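Side-chain contacts in esterase (Rhizomucor miehei, PDB 4WY5), which probably hydrolyses carboxylic ester bonds as a carboxylesterase of the alpha/beta hydrolase fold: residues T107-V112 and F306-I311; A137-R142 and K177-A182; A158-G163 and G293-P298; L166-S171 and A238-A243; E249-A254 and Q273-A278. All blocks are in the same frame, centred on the assembly; numbering follows the deposited sequence.

Contact 1 of 5, residues T107-V112 and F306-I311; sequences TVKANV and FTINTI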
# COMPACT_ATOMS: atom_id res chain seq x y z
N THR A 107 -13.05 -12.94 -2.60
CA THR A 107 -13.25 -14.34 -2.98
C THR A 107 -12.99 -14.58 -4.48
O THR A 107 -12.18 -15.45 -4.82
CB THR A 107 -14.68 -14.82 -2.61
OG1 THR A 107 -14.82 -14.82 -1.18
CG2 THR A 107 -14.94 -16.24 -3.14
N VAL A 108 -13.64 -13.83 -5.37
CA VAL A 108 -13.44 -14.09 -6.79
C VAL A 108 -12.10 -13.53 -7.35
O VAL A 108 -11.54 -14.14 -8.26
CB VAL A 108 -14.63 -13.55 -7.65
CG1 VAL A 108 -15.95 -13.81 -6.94
CG2 VAL A 108 -14.50 -12.07 -7.96
N LYS A 109 -11.59 -12.41 -6.82
CA LYS A 109 -10.33 -11.83 -7.30
C LYS A 109 -9.10 -12.63 -6.85
O LYS A 109 -8.13 -12.73 -7.58
CB LYS A 109 -10.16 -10.37 -6.84
CG LYS A 109 -11.14 -9.40 -7.47
CD LYS A 109 -11.01 -7.99 -6.89
CE LYS A 109 -12.08 -7.06 -7.47
NZ LYS A 109 -11.98 -6.84 -8.94
N ALA A 110 -9.13 -13.17 -5.64
CA ALA A 110 -8.01 -14.00 -5.17
C ALA A 110 -8.17 -15.47 -5.60
O ALA A 110 -7.19 -16.22 -5.62
CB ALA A 110 -7.86 -13.92 -3.65
N ASN A 111 -9.41 -15.83 -5.97
CA ASN A 111 -9.77 -17.21 -6.35
C ASN A 111 -9.59 -18.15 -5.16
O ASN A 111 -8.75 -19.04 -5.19
CB ASN A 111 -8.94 -17.70 -7.56
CG ASN A 111 -9.61 -18.87 -8.30
OD1 ASN A 111 -10.83 -18.91 -8.43
ND2 ASN A 111 -8.80 -19.80 -8.82
N VAL A 112 -10.38 -17.94 -4.10
CA VAL A 112 -10.26 -18.75 -2.90
C VAL A 112 -11.61 -19.23 -2.35
O VAL A 112 -12.66 -18.79 -2.81
CB VAL A 112 -9.55 -17.99 -1.77
CG1 VAL A 112 -8.12 -17.58 -2.21
CG2 VAL A 112 -10.37 -16.76 -1.39
N PHE A 306 -7.61 0.35 -4.35
CA PHE A 306 -6.22 0.07 -3.99
C PHE A 306 -6.15 -1.02 -2.91
O PHE A 306 -5.40 -1.97 -3.02
CB PHE A 306 -5.52 1.36 -3.51
CG PHE A 306 -4.20 1.12 -2.79
CD1 PHE A 306 -2.99 1.02 -3.50
CD2 PHE A 306 -4.17 1.01 -1.41
CE1 PHE A 306 -1.78 0.80 -2.83
CE2 PHE A 306 -2.96 0.78 -0.73
CZ PHE A 306 -1.76 0.68 -1.44
N THR A 307 -6.98 -0.89 -1.89
CA THR A 307 -6.84 -1.77 -0.73
C THR A 307 -7.27 -3.19 -1.08
O THR A 307 -6.58 -4.15 -0.71
CB THR A 307 -7.65 -1.24 0.48
OG1 THR A 307 -7.25 0.11 0.76
CG2 THR A 307 -7.42 -2.11 1.69
N ILE A 308 -8.35 -3.34 -1.84
CA ILE A 308 -8.75 -4.68 -2.30
C ILE A 308 -7.66 -5.32 -3.18
O ILE A 308 -7.20 -6.42 -2.88
CB ILE A 308 -10.08 -4.64 -3.09
CG1 ILE A 308 -11.25 -4.33 -2.14
CG2 ILE A 308 -10.33 -5.98 -3.78
CD1 ILE A 308 -11.45 -5.39 -1.04
N ASN A 309 -7.20 -4.62 -4.22
CA ASN A 309 -6.16 -5.17 -5.10
C ASN A 309 -4.85 -5.52 -4.38
O ASN A 309 -4.20 -6.51 -4.70
CB ASN A 309 -5.83 -4.19 -6.24
CG ASN A 309 -6.97 -4.06 -7.24
OD1 ASN A 309 -7.93 -4.83 -7.22
ND2 ASN A 309 -6.84 -3.10 -8.17
N THR A 310 -4.48 -4.71 -3.39
CA THR A 310 -3.22 -4.87 -2.68
C THR A 310 -3.25 -6.09 -1.73
O THR A 310 -2.27 -6.83 -1.63
CB THR A 310 -2.87 -3.57 -1.90
OG1 THR A 310 -2.74 -2.48 -2.82
CG2 THR A 310 -1.57 -3.72 -1.12
N ILE A 311 -4.37 -6.28 -1.04
CA ILE A 311 -4.61 -7.50 -0.28
C ILE A 311 -4.58 -8.75 -1.18
O ILE A 311 -3.91 -9.75 -0.86
CB ILE A 311 -5.99 -7.47 0.45
CG1 ILE A 311 -6.02 -6.39 1.54
CG2 ILE A 311 -6.31 -8.83 1.08
CD1 ILE A 311 -7.39 -6.27 2.21
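Lys109 meets Ile308 where two helices of the alpha/beta hydrolase fold, 100-110 and 302-319, run close to each other. The first segment starts at buried Thr107, whose OG1 bonds to Val103 O and Thr114 OG1. Lys109 carries the contact: with CG anti to the carbonyl carbon (chi1 -68°) the chain runs extended as far as CE and bends only at chi4. Its CD comes to 3.8 Å from CG2 of Ile308, the two side chains crossing at about a right angle. The same CD lies 4.4 Å from Asn309 OD1, a looser approach; the other end of the amide, ND2, bonds to Asp317 OD1 of the second subunit. One residue on, Ala110 O accepts from Arg316 NH1, a second tie to the C-terminal helix. Asn111 is the first residue to leave helical angles, with positive phi, and Val112 N returns to Thr107 O (3.2 Å). On the far helix, Thr310 packs on its counterpart, Thr310 of the second subunit. Within this chain, Thr310 OG1 donates to Phe306 O at 2.7 Å, from 40° above the carbonyl plane, and sits 3.4 Å over the centre of the Phe306 ring.

Contact 2 of 5, residues A137-R142 and K177-A182; sequences AILWVR and KGLSAA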
# COMPACT_ATOMS: atom_id res chain seq x y z
N ALA A 137 -13.28 -22.83 14.89
CA ALA A 137 -13.63 -22.93 13.48
C ALA A 137 -12.42 -23.29 12.63
O ALA A 137 -12.52 -24.07 11.69
CB ALA A 137 -14.26 -21.62 13.00
N ILE A 138 -11.27 -22.74 12.99
CA ILE A 138 -10.03 -23.07 12.29
C ILE A 138 -9.73 -24.58 12.39
O ILE A 138 -9.33 -25.20 11.41
CB ILE A 138 -8.83 -22.26 12.83
CG1 ILE A 138 -8.96 -20.78 12.43
CG2 ILE A 138 -7.51 -22.82 12.30
CD1 ILE A 138 -7.85 -19.85 12.96
N LEU A 139 -9.96 -25.15 13.58
CA LEU A 139 -9.77 -26.59 13.78
C LEU A 139 -10.70 -27.40 12.91
O LEU A 139 -10.33 -28.46 12.41
CB LEU A 139 -9.97 -26.97 15.25
CG LEU A 139 -8.76 -26.63 16.14
CD1 LEU A 139 -9.02 -26.91 17.62
CD2 LEU A 139 -7.51 -27.36 15.65
N TRP A 140 -11.92 -26.90 12.72
CA TRP A 140 -12.90 -27.62 11.93
C TRP A 140 -12.55 -27.65 10.45
O TRP A 140 -12.69 -28.68 9.78
CB TRP A 140 -14.27 -26.98 12.13
CG TRP A 140 -15.34 -27.70 11.40
CD1 TRP A 140 -16.06 -28.76 11.84
CD2 TRP A 140 -15.79 -27.43 10.06
NE1 TRP A 140 -16.95 -29.16 10.87
CE2 TRP A 140 -16.80 -28.37 9.76
CE3 TRP A 140 -15.45 -26.48 9.09
CZ2 TRP A 140 -17.48 -28.38 8.54
CZ3 TRP A 140 -16.12 -26.50 7.86
CH2 TRP A 140 -17.12 -27.45 7.60
N VAL A 141 -12.08 -26.52 9.94
CA VAL A 141 -11.68 -26.40 8.55
C VAL A 141 -10.53 -27.35 8.21
O VAL A 141 -10.50 -27.93 7.13
CB VAL A 141 -11.26 -24.95 8.22
CG1 VAL A 141 -10.40 -24.91 6.97
CG2 VAL A 141 -12.49 -24.08 8.07
N ARG A 142 -9.60 -27.51 9.14
CA ARG A 142 -8.49 -28.46 8.96
C ARG A 142 -8.97 -29.91 8.95
O ARG A 142 -8.40 -30.75 8.26
CB ARG A 142 -7.45 -28.29 10.07
CG ARG A 142 -6.54 -27.09 9.89
CD ARG A 142 -5.55 -26.93 11.05
NE ARG A 142 -4.23 -26.65 10.49
CZ ARG A 142 -3.17 -27.44 10.63
NH1 ARG A 142 -3.25 -28.54 11.37
NH2 ARG A 142 -2.02 -27.10 10.07
N LYS A 177 -1.50 -22.64 22.10
CA LYS A 177 -2.15 -23.95 22.13
C LYS A 177 -1.35 -25.04 21.42
O LYS A 177 -1.76 -26.20 21.39
CB LYS A 177 -3.54 -23.87 21.48
CG LYS A 177 -4.60 -23.19 22.33
CD LYS A 177 -5.22 -24.20 23.29
CE LYS A 177 -6.38 -23.58 24.06
NZ LYS A 177 -7.03 -24.57 24.97
N GLY A 178 -0.21 -24.67 20.85
CA GLY A 178 0.61 -25.63 20.13
C GLY A 178 0.28 -25.75 18.65
O GLY A 178 0.66 -26.73 18.01
N LEU A 179 -0.43 -24.77 18.11
CA LEU A 179 -0.80 -24.78 16.69
C LEU A 179 -0.10 -23.65 15.94
O LEU A 179 -0.76 -22.88 15.25
CB LEU A 179 -2.31 -24.63 16.53
CG LEU A 179 -3.11 -25.66 15.74
CD1 LEU A 179 -4.21 -24.97 14.95
CD2 LEU A 179 -2.21 -26.46 14.82
N SER A 180 1.22 -23.56 16.05
CA SER A 180 1.93 -22.35 15.61
C SER A 180 2.20 -22.29 14.11
O SER A 180 2.69 -21.27 13.61
CB SER A 180 3.26 -22.21 16.36
OG SER A 180 4.25 -23.09 15.85
N ALA A 181 1.93 -23.37 13.40
CA ALA A 181 2.23 -23.42 11.98
C ALA A 181 0.96 -23.38 11.13
O ALA A 181 1.04 -23.43 9.90
CB ALA A 181 3.05 -24.66 11.66
N ALA A 182 -0.20 -23.31 11.78
CA ALA A 182 -1.48 -23.38 11.08
C ALA A 182 -1.77 -22.18 10.17
O ALA A 182 -2.12 -22.35 9.00
CB ALA A 182 -2.62 -23.54 12.08
O HOH W 1 -3.67 -24.50 8.36
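Water 1 joins the two segments at their polar edge, donating to Ala182 O at 2.7 Å and accepting from Arg142 NE at 3.1 Å. It lies in the guanidinium plane, at the edge of the group, so the bridge goes out through the N-H of NE while the flat group stays available for packing. Ala182 meets that group from an oblique direction: its CB is 3.8 Å from Arg142 NE, and its CA is 3.9 Å from NH2. One face is met by Leu179, whose CD2 stands 4.2 Å from NH1, displaced toward the rim. The two side chains run past each other in opposite directions, the arginine chain bending at chi3 (135°). The ionic end of Arg142 has a further, long and weak partner in Glu153. In the alpha/beta hydrolase fold this joins helix 129-143, which also packs on strands 52-60, 63-71 and 113-117, to the loop leading from helix 162-176 into strand 185-189. That loop leaves its helix through a Schellman motif at Gly178 and then makes a type I turn from Leu179 to Ala182, and both of these residues point toward helix 129-143. The other branch of Leu179 reaches the same helix a turn earlier, CD1 meeting Leu139 CD2 at 4.1 Å in purely apolar contact.

Contact 3 of 5, residues A158-G163 and G293-P298; sequences AGDSAG and GFITVP
Asp160 and Ile295 share the larger part of this small buried contact, with Thr296 at its margin. Ile295 offers its CG2 branch to the methylene of Asp160, CG2 to CB 4.0 Å, while the rest of its side chain runs on toward Tyr304 and Thr307 of helix 302-319. The aspartate meets Ile295 with its CB, while its carboxylate serves other partners. Chi1 of 57° folds CG in between the backbone N and carbonyl carbon, and from there OD1 accepts from His99 NE2, while OD2 has a weak bond from Gly88 N.

OD1 also accepts a hydrogen bond from water 2 at 2.8 Å. The same water donates to Gly293 O at 3.3 Å, giving the two segments a wet link beside the dry one. Gly293 O is heavily used: Thr296 N reaches it at 3.1 Å, and Thr296 OG1 donates to it at 3.0 Å from within the carbonyl plane. The OG1 bond holds the rotation of the threonine, with CG2 lying 4.5 Å from Asp160 OD1. Ile295 N in turn hydrogen-bonds to Tyr190 OH.

Next to Asp160, Ser161 has the strained backbone (phi 52°, psi -115°) of a sharp turn between strand 155-160 and helix 162-176, and its OG bonds to His292 NE2. Flanked by Gly159 and Gly163, it fits the nucleophile elbow of alpha/beta hydrolases, with Ser161, His292 and Asp262 probably the catalytic triad.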
# COMPACT_ATOMS: atom_id res chain seq x y z
N ALA A 158 -8.11 -12.83 7.95
CA ALA A 158 -8.22 -11.41 7.62
C ALA A 158 -9.50 -10.79 8.21
O ALA A 158 -10.54 -11.47 8.28
CB ALA A 158 -8.19 -11.22 6.10
N GLY A 159 -9.43 -9.52 8.65
CA GLY A 159 -10.60 -8.81 9.16
C GLY A 159 -10.47 -7.29 9.24
O GLY A 159 -9.36 -6.74 9.20
N ASP A 160 -11.62 -6.60 9.36
CA ASP A 160 -11.69 -5.13 9.51
C ASP A 160 -12.07 -4.67 10.94
O ASP A 160 -12.87 -5.34 11.62
CB ASP A 160 -12.69 -4.54 8.51
CG ASP A 160 -14.10 -5.15 8.65
OD1 ASP A 160 -15.06 -4.39 8.93
OD2 ASP A 160 -14.25 -6.39 8.50
N SER A 161 -11.49 -3.56 11.40
CA SER A 161 -11.81 -2.98 12.70
C SER A 161 -11.72 -4.01 13.83
O SER A 161 -10.65 -4.57 14.10
CB SER A 161 -13.23 -2.37 12.67
OG SER A 161 -13.39 -1.27 13.56
N ALA A 162 -12.86 -4.31 14.44
CA ALA A 162 -12.91 -5.34 15.49
C ALA A 162 -12.53 -6.73 14.95
O ALA A 162 -12.03 -7.56 15.71
CB ALA A 162 -14.30 -5.39 16.13
N GLY A 163 -12.76 -6.97 13.66
CA GLY A 163 -12.34 -8.22 13.05
C GLY A 163 -10.82 -8.28 12.90
O GLY A 163 -10.22 -9.37 12.92
N GLY A 293 -13.20 2.51 8.95
CA GLY A 293 -14.26 1.66 8.41
C GLY A 293 -14.47 1.65 6.90
O GLY A 293 -15.44 1.03 6.41
N PHE A 294 -13.55 2.24 6.13
CA PHE A 294 -13.85 2.55 4.73
C PHE A 294 -14.06 1.33 3.84
O PHE A 294 -14.65 1.44 2.78
CB PHE A 294 -12.76 3.46 4.11
CG PHE A 294 -11.40 2.80 3.93
CD1 PHE A 294 -11.06 2.18 2.71
CD2 PHE A 294 -10.45 2.84 4.94
CE1 PHE A 294 -9.78 1.59 2.53
CE2 PHE A 294 -9.18 2.26 4.78
CZ PHE A 294 -8.84 1.64 3.57
N ILE A 295 -13.64 0.16 4.29
CA ILE A 295 -13.76 -1.01 3.44
C ILE A 295 -15.23 -1.41 3.23
O ILE A 295 -15.54 -2.07 2.23
CB ILE A 295 -12.95 -2.23 4.01
CG1 ILE A 295 -12.44 -3.13 2.88
CG2 ILE A 295 -13.77 -3.07 4.96
CD1 ILE A 295 -11.37 -2.47 2.02
N THR A 296 -16.13 -0.99 4.11
CA THR A 296 -17.57 -1.30 3.96
C THR A 296 -18.42 -0.16 3.37
O THR A 296 -19.65 -0.24 3.39
CB THR A 296 -18.24 -1.73 5.29
OG1 THR A 296 -17.84 -0.84 6.34
CG2 THR A 296 -17.88 -3.17 5.67
N VAL A 297 -17.78 0.89 2.85
CA VAL A 297 -18.49 1.99 2.19
C VAL A 297 -18.82 1.64 0.73
O VAL A 297 -17.93 1.38 -0.08
CB VAL A 297 -17.66 3.30 2.26
CG1 VAL A 297 -18.22 4.38 1.32
CG2 VAL A 297 -17.60 3.80 3.69
N PRO A 298 -20.12 1.66 0.40
CA PRO A 298 -20.69 1.15 -0.86
C PRO A 298 -20.20 1.86 -2.13
O PRO A 298 -19.98 1.22 -3.16
CB PRO A 298 -22.20 1.38 -0.69
CG PRO A 298 -22.41 1.57 0.81
CD PRO A 298 -21.16 2.21 1.30
O HOH W 2 -15.10 -1.74 8.10

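Contact 4 of 5, residues L166-S171 and A238-A243; sequences LSAAVS and ATLELA
With chi1 at -88° and chi2 at -21°, Leu240 directs its isobutyl fork toward Ala168 and Ala169; CD1 nearly eclipses CA, an unusual shape to be read with some caution at this resolution. The alanines belong to helix 162-176, the helix that follows the probable nucleophile elbow in the alpha/beta hydrolase fold. Leu240 comes from a short 3-10 turn in the long excursion between strands 185-189 and 254-259.

The two prongs divide the work. CD2 sits over the methyl of Ala168, 4.1 Å from its CB. CD1 lies by the next residue, 4.2 Å from Ala169 N and 4.4 Å from Ala169 CB, so part of this packing is against helix backbone. Both positions carry only a methyl, and Leu240 and Ala169 are 7.2 Å apart at their CA atoms. Tyr271 of helix 265-277 touches both Ala168 and Leu240, and Ile131 packs on Ala169, so the leucine is buried where helices 162-176, 129-143 and 265-277 come together.

Behind the leucine the turn is held by its own backbone, Ala243 N bonding to Leu240 O. Glu241 points elsewhere, its carboxylate taken by Tyr200 OH and Val195 N. Along the helix Ser171 turns its hydroxyl back on the preceding turn: OG donates to Ser167 O at 2.9 Å, tilted 22° from the carbonyl plane, while Ser171 N reaches that oxygen at 3.3 Å from the other face.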
# COMPACT_ATOMS: atom_id res chain seq x y z
N LEU A 166 -9.54 -9.30 16.27
CA LEU A 166 -9.68 -10.75 16.42
C LEU A 166 -8.67 -11.57 15.59
O LEU A 166 -8.16 -12.59 16.07
CB LEU A 166 -11.10 -11.18 16.06
CG LEU A 166 -12.19 -10.78 17.06
CD1 LEU A 166 -13.59 -11.00 16.46
CD2 LEU A 166 -12.03 -11.48 18.43
N SER A 167 -8.37 -11.14 14.37
CA SER A 167 -7.35 -11.82 13.57
C SER A 167 -6.01 -11.86 14.31
O SER A 167 -5.32 -12.88 14.34
CB SER A 167 -7.14 -11.15 12.22
OG SER A 167 -8.31 -11.20 11.43
N ALA A 168 -5.66 -10.73 14.92
CA ALA A 168 -4.37 -10.63 15.60
C ALA A 168 -4.31 -11.46 16.90
O ALA A 168 -3.30 -12.12 17.17
CB ALA A 168 -4.06 -9.17 15.88
N ALA A 169 -5.37 -11.42 17.70
CA ALA A 169 -5.42 -12.21 18.95
C ALA A 169 -5.50 -13.74 18.73
O ALA A 169 -4.82 -14.51 19.42
CB ALA A 169 -6.58 -11.74 19.82
N VAL A 170 -6.30 -14.18 17.77
CA VAL A 170 -6.39 -15.63 17.55
C VAL A 170 -5.08 -16.14 16.95
O VAL A 170 -4.80 -17.34 17.02
CB VAL A 170 -7.60 -16.05 16.64
CG1 VAL A 170 -7.27 -15.87 15.16
CG2 VAL A 170 -8.00 -17.51 16.90
N SER A 171 -4.26 -15.26 16.38
CA SER A 171 -2.94 -15.72 15.93
C SER A 171 -2.04 -16.02 17.14
O SER A 171 -1.24 -16.97 17.11
CB SER A 171 -2.25 -14.69 15.01
OG SER A 171 -2.99 -14.44 13.83
N ALA A 238 -6.96 -9.27 25.00
CA ALA A 238 -8.01 -8.26 25.00
C ALA A 238 -7.49 -6.94 24.43
O ALA A 238 -8.11 -6.34 23.54
CB ALA A 238 -8.53 -8.02 26.41
N THR A 239 -6.34 -6.51 24.93
CA THR A 239 -5.74 -5.27 24.47
C THR A 239 -4.31 -5.56 24.00
O THR A 239 -3.36 -5.56 24.79
CB THR A 239 -5.75 -4.18 25.59
OG1 THR A 239 -5.13 -4.69 26.78
CG2 THR A 239 -7.19 -3.74 25.91
N LEU A 240 -4.20 -5.80 22.69
CA LEU A 240 -2.98 -6.17 21.98
C LEU A 240 -1.74 -5.31 22.33
O LEU A 240 -0.60 -5.79 22.26
CB LEU A 240 -3.23 -6.07 20.46
CG LEU A 240 -3.78 -7.21 19.57
CD1 LEU A 240 -3.58 -8.58 20.18
CD2 LEU A 240 -5.23 -6.99 19.16
N GLU A 241 -1.95 -4.05 22.68
CA GLU A 241 -0.85 -3.16 23.02
C GLU A 241 0.04 -3.70 24.16
O GLU A 241 1.23 -3.35 24.24
CB GLU A 241 -1.42 -1.80 23.38
CG GLU A 241 -0.44 -0.72 23.72
CD GLU A 241 -1.14 0.39 24.45
OE1 GLU A 241 -2.13 0.09 25.17
OE2 GLU A 241 -0.74 1.57 24.27
N LEU A 242 -0.52 -4.57 24.99
CA LEU A 242 0.21 -5.13 26.14
C LEU A 242 1.18 -6.26 25.79
O LEU A 242 1.96 -6.69 26.64
CB LEU A 242 -0.78 -5.64 27.20
CG LEU A 242 -1.66 -4.58 27.88
CD1 LEU A 242 -2.61 -5.19 28.93
CD2 LEU A 242 -0.78 -3.49 28.49
N ALA A 243 1.13 -6.73 24.55
CA ALA A 243 1.92 -7.89 24.15
C ALA A 243 3.42 -7.67 24.34
O ALA A 243 3.94 -6.60 24.01
CB ALA A 243 1.61 -8.27 22.71

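Contact 5 of 5, residues E249-A254 and Q273-A278; sequences EGLPPA and QQLAEA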
# COMPACT_ATOMS: atom_id res chain seq x y z
N GLU A 249 6.91 -13.22 19.21
CA GLU A 249 7.92 -13.99 18.48
C GLU A 249 7.32 -15.22 17.79
O GLU A 249 6.49 -15.92 18.36
CB GLU A 249 9.05 -14.40 19.44
CG GLU A 249 10.47 -14.13 18.94
CD GLU A 249 11.05 -15.31 18.17
OE1 GLU A 249 10.54 -16.44 18.33
OE2 GLU A 249 12.03 -15.10 17.40
N GLY A 250 7.71 -15.46 16.53
CA GLY A 250 7.22 -16.62 15.80
C GLY A 250 5.82 -16.49 15.19
O GLY A 250 5.26 -17.48 14.68
N LEU A 251 5.26 -15.29 15.22
CA LEU A 251 3.92 -15.08 14.66
C LEU A 251 4.02 -15.07 13.13
O LEU A 251 5.10 -14.87 12.58
CB LEU A 251 3.30 -13.77 15.18
CG LEU A 251 2.14 -13.81 16.19
CD1 LEU A 251 2.15 -15.04 17.10
CD2 LEU A 251 2.09 -12.53 17.03
N PRO A 252 2.89 -15.30 12.45
CA PRO A 252 2.88 -15.36 10.98
C PRO A 252 3.00 -13.98 10.34
O PRO A 252 2.54 -13.00 10.94
CB PRO A 252 1.51 -15.99 10.66
CG PRO A 252 0.67 -15.67 11.86
CD PRO A 252 1.59 -15.68 13.03
N PRO A 253 3.60 -13.90 9.13
CA PRO A 253 3.83 -12.63 8.40
C PRO A 253 2.57 -11.76 8.32
O PRO A 253 1.49 -12.29 8.09
CB PRO A 253 4.24 -13.10 7.00
CG PRO A 253 4.80 -14.47 7.20
CD PRO A 253 4.02 -15.07 8.34
N ALA A 254 2.73 -10.45 8.49
CA ALA A 254 1.58 -9.57 8.67
C ALA A 254 1.48 -8.55 7.56
O ALA A 254 2.50 -8.12 7.01
CB ALA A 254 1.68 -8.85 10.02
N GLN A 273 5.08 -1.74 14.63
CA GLN A 273 6.43 -1.58 15.16
C GLN A 273 6.80 -2.71 16.14
O GLN A 273 7.92 -3.20 16.14
CB GLN A 273 6.58 -0.22 15.84
CG GLN A 273 6.35 1.00 14.94
CD GLN A 273 6.49 2.34 15.67
OE1 GLN A 273 6.91 2.40 16.83
NE2 GLN A 273 6.14 3.43 14.99
N GLN A 274 5.83 -3.09 16.98
CA GLN A 274 5.99 -4.17 17.97
C GLN A 274 6.24 -5.52 17.29
O GLN A 274 7.11 -6.31 17.72
CB GLN A 274 4.73 -4.30 18.85
CG GLN A 274 4.33 -3.06 19.67
CD GLN A 274 3.07 -3.28 20.52
OE1 GLN A 274 2.06 -2.58 20.37
NE2 GLN A 274 3.14 -4.26 21.43
N LEU A 275 5.50 -5.79 16.22
CA LEU A 275 5.69 -7.03 15.49
C LEU A 275 7.08 -7.07 14.86
O LEU A 275 7.78 -8.09 14.95
CB LEU A 275 4.60 -7.20 14.42
CG LEU A 275 3.16 -7.47 14.89
CD1 LEU A 275 2.20 -7.11 13.78
CD2 LEU A 275 2.94 -8.93 15.30
N ALA A 276 7.54 -5.96 14.29
CA ALA A 276 8.86 -5.96 13.65
C ALA A 276 10.01 -6.12 14.66
O ALA A 276 11.00 -6.79 14.39
CB ALA A 276 9.05 -4.67 12.84
N GLU A 277 9.86 -5.54 15.84
CA GLU A 277 10.85 -5.69 16.91
C GLU A 277 11.01 -7.16 17.33
O GLU A 277 12.09 -7.60 17.73
CB GLU A 277 10.47 -4.82 18.10
CG GLU A 277 11.29 -5.05 19.36
CD GLU A 277 10.69 -4.37 20.60
OE1 GLU A 277 11.02 -4.78 21.73
OE2 GLU A 277 9.87 -3.44 20.43
N ALA A 278 9.93 -7.93 17.23
CA ALA A 278 9.95 -9.33 17.63
C ALA A 278 10.39 -10.23 16.49
O ALA A 278 10.38 -11.45 16.63
CB ALA A 278 8.57 -9.76 18.13
O HOH W 3 9.50 -13.96 14.85
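Leu275 spreads its two methyls over Leu251 and Ala254, packing helix 265-277 against the chain that leads into strand 254-259. CD2 meets CD2 of Leu251 at 4.1 Å, the two leucines crossing at about a right angle, and CD1 meets Ala254 CB at 4.2 Å. The reach comes from the first torsion: with CG anti to the carbonyl carbon (chi1 -70°), the fork swings from the flank of the helix toward the loop. Leu251 is also lined by Ile172 and Lys175 of helix 162-176, so its side chain is shared between two helices.

Farther along, where helix 265-277 runs out, the backbones close in, Glu249 and Ala278 lying 5.2 Å apart at their CA atoms. The methyl of Ala278 sits 4.0 Å from Glu249 N. The glutamate, bent at chi2, lays its CG by the carbonyl, 3.5 Å from Ala278 O, a contact through carbon and not through the carboxylate. Water 3 completes this end: it accepts from Gly250 N at 2.9 Å and donates to Ala278 O at 3.2 Å, giving the two backbones a common partner at the surface.

Strand 254-259, helix 265-277 and strand 282-287 follow one another in the chain, and the two strands are parallel neighbours in the sheet. Leu275 on Ala254 is the packing of a helix on its own first strand, as in the beta-alpha-beta crossovers from which alpha/beta hydrolases are built.

Contact 3 holds the probable nucleophile, Ser161; contacts 1 and 4 touch it directly, while contacts 2 and 5 do not. Contact 1 has its centre 14 Å away: Ile308 CD1 meets Ile295 CD1 at 4.2 Å, and Thr307 CG2 lies 4.0 Å from the same CD1. Contact 4 continues the helix that starts after the probable elbow, with Ser167 OG 3.4 Å from Gly159 N; the centres of contacts 3 and 4 are about 17 Å apart. Contacts 4 and 5 are neighbours, 12 Å between centres, meeting where Ser171 O lies 3.9 Å from Leu251 CD1. Contact 2 is peripheral: it comes within about 5 Å of contacts 4 and 5 at the nearest atoms without touching, and its centre is 24 Å from that of contact 3.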